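Local coordinates for protein geranyl diphosphate synthase small subunit (Antirrhinum majus, PDB 3QKC) that probably serves as the non-catalytic partner that pairs with a large subunit to make geranyl diphosphate, the ten-carbon precursor of monoterpenes, at residues 78-83 / 113-118. Residues are numbered along the deposited sequence; the frame is centred on the assembly and turned at random.
Sequences HVAAYT and DGIIPF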
loop_
_atom_site.group_PDB
_atom_site.type_symbol
_atom_site.label_atom_id
_atom_site.label_comp_id
_atom_site.label_asym_id
_atom_site.label_seq_id
_atom_site.Cartn_x
_atom_site.Cartn_y
_atom_site.Cartn_z
ATOM N N HIS A 78 0.181 1.481 -10.835
ATOM C CA HIS A 78 -0.593 1.877 -12.000
ATOM C C HIS A 78 -1.784 0.958 -12.236
ATOM O O HIS A 78 -2.890 1.444 -12.533
ATOM C CB HIS A 78 0.315 1.927 -13.237
ATOM C CG HIS A 78 -0.407 1.799 -14.556
ATOM N ND1 HIS A 78 -1.085 2.845 -15.145
ATOM C CD2 HIS A 78 -0.473 0.767 -15.436
ATOM C CE1 HIS A 78 -1.577 2.452 -16.307
ATOM N NE2 HIS A 78 -1.211 1.196 -16.510
ATOM N N VAL A 79 -1.545 -0.354 -12.140
ATOM C CA VAL A 79 -2.604 -1.357 -12.265
ATOM C C VAL A 79 -3.636 -1.175 -11.166
ATOM O O VAL A 79 -4.848 -1.247 -11.431
ATOM C CB VAL A 79 -2.057 -2.823 -12.236
ATOM C CG1 VAL A 79 -3.200 -3.836 -12.008
ATOM C CG2 VAL A 79 -1.331 -3.149 -13.524
ATOM N N ALA A 80 -3.178 -0.944 -9.938
ATOM C CA ALA A 80 -4.132 -0.725 -8.858
ATOM C C ALA A 80 -5.023 0.510 -9.116
ATOM O O ALA A 80 -6.251 0.422 -9.003
ATOM C CB ALA A 80 -3.456 -0.673 -7.498
ATOM N N ALA A 81 -4.407 1.630 -9.476
ATOM C CA ALA A 81 -5.136 2.851 -9.868
ATOM C C ALA A 81 -6.119 2.611 -11.035
ATOM O O ALA A 81 -7.301 2.978 -10.949
ATOM C CB ALA A 81 -4.134 3.946 -10.248
ATOM N N TYR A 82 -5.621 1.991 -12.113
ATOM C CA TYR A 82 -6.425 1.705 -13.302
ATOM C C TYR A 82 -7.661 0.874 -12.953
ATOM O O TYR A 82 -8.770 1.196 -13.361
ATOM C CB TYR A 82 -5.564 0.985 -14.356
ATOM C CG TYR A 82 -6.251 0.692 -15.674
ATOM C CD1 TYR A 82 -6.373 1.675 -16.665
ATOM C CD2 TYR A 82 -6.763 -0.572 -15.937
ATOM C CE1 TYR A 82 -6.995 1.406 -17.875
ATOM C CE2 TYR A 82 -7.404 -0.856 -17.141
ATOM C CZ TYR A 82 -7.503 0.144 -18.108
ATOM O OH TYR A 82 -8.121 -0.140 -19.295
ATOM N N THR A 83 -7.451 -0.202 -12.199
ATOM C CA THR A 83 -8.533 -1.081 -11.747
ATOM C C THR A 83 -9.588 -0.319 -10.947
ATOM O O THR A 83 -10.795 -0.463 -11.181
ATOM C CB THR A 83 -7.985 -2.194 -10.854
ATOM O OG1 THR A 83 -6.905 -2.851 -11.526
ATOM C CG2 THR A 83 -9.057 -3.184 -10.489
ATOM N N ASP A 113 -6.842 -3.590 -3.839
ATOM C CA ASP A 113 -6.309 -3.456 -2.486
ATOM C C ASP A 113 -5.139 -4.354 -2.185
ATOM O O ASP A 113 -4.212 -3.942 -1.461
ATOM C CB ASP A 113 -7.420 -3.627 -1.459
ATOM C CG ASP A 113 -8.322 -2.430 -1.424
ATOM O OD1 ASP A 113 -8.052 -1.471 -2.196
ATOM O OD2 ASP A 113 -9.277 -2.434 -0.635
ATOM N N GLY A 114 -5.150 -5.570 -2.755
ATOM C CA GLY A 114 -4.008 -6.459 -2.578
ATOM C C GLY A 114 -2.798 -6.095 -3.417
ATOM O O GLY A 114 -1.669 -6.292 -2.991
ATOM N N ILE A 115 -3.029 -5.590 -4.628
ATOM C CA ILE A 115 -1.948 -5.184 -5.530
ATOM C C ILE A 115 -1.105 -4.007 -4.991
ATOM O O ILE A 115 0.115 -3.970 -5.181
ATOM C CB ILE A 115 -2.479 -4.885 -6.939
ATOM C CG1 ILE A 115 -2.638 -6.186 -7.782
ATOM C CG2 ILE A 115 -1.585 -3.951 -7.676
ATOM C CD1 ILE A 115 -3.632 -6.005 -8.918
ATOM N N ILE A 116 -1.743 -3.048 -4.321
ATOM C CA ILE A 116 -0.981 -1.922 -3.767
ATOM C C ILE A 116 0.204 -2.316 -2.880
ATOM O O ILE A 116 1.310 -1.919 -3.189
ATOM C CB ILE A 116 -1.858 -0.843 -3.113
ATOM C CG1 ILE A 116 -2.712 -0.167 -4.192
ATOM C CG2 ILE A 116 -0.965 0.230 -2.441
ATOM C CD1 ILE A 116 -3.922 0.608 -3.667
ATOM N N PRO A 117 -0.008 -3.087 -1.794
ATOM C CA PRO A 117 1.126 -3.448 -0.937
ATOM C C PRO A 117 2.060 -4.530 -1.534
ATOM O O PRO A 117 3.257 -4.594 -1.194
ATOM C CB PRO A 117 0.447 -4.001 0.325
ATOM C CG PRO A 117 -0.884 -4.520 -0.156
ATOM C CD PRO A 117 -1.289 -3.502 -1.194
ATOM N N PHE A 118 1.507 -5.383 -2.381
ATOM C CA PHE A 118 2.260 -6.425 -3.039
ATOM C C PHE A 118 3.481 -5.837 -3.750
ATOM O O PHE A 118 4.598 -6.319 -3.582
ATOM C CB PHE A 118 1.364 -7.153 -4.034
ATOM C CG PHE A 118 1.983 -8.397 -4.606
ATOM C CD1 PHE A 118 2.738 -8.336 -5.764
ATOM C CD2 PHE A 118 1.813 -9.629 -3.974
ATOM C CE1 PHE A 118 3.312 -9.471 -6.292
ATOM C CE2 PHE A 118 2.387 -10.782 -4.499
ATOM C CZ PHE A 118 3.139 -10.694 -5.666
#
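Two antiparallel helices of the all-helical prenyltransferase (isoprenyl diphosphate synthase) fold pack here, with V79 and A80 on helix 68-85 meeting I115 and I116 on helix 105-126. The local axes run at 162° to one another and come within 8.6 Å, a close approach consistent with the small A80, whose CB points toward the partner helix. The contact is wholly apolar. A80 CB meets both isoleucines: it lies 3.8 Å from I115 CG2 and only 3.4 Å from I116 CG1, the latter tighter than ordinary van der Waals contact. I115 reaches both residues with its two branches. CG2, anti to its own backbone N, rests against A80, while CD1 extends to V79 CG1 at 3.8 Å, where the two side chains cross at about a right angle. I116 CB does not aim at the other helix; the CG1 branch, anti to the carbonyl carbon (chi1 -66°), brings the end of the side chain nearer, against A80. Within helix 68-85 the carbonyl oxygen of V79 accepts two bonds from opposite faces of its plane, from T83 N and from T83 OG1 at 2.6 Å, tying the threonine hydroxyl into its own helix. Helix 34-43 closes over I115 through M37 and T41, whereas I116, P117 and F118 pack on I116, M148 and S150 of the second subunit, placing helix 105-126 at the dimer interface.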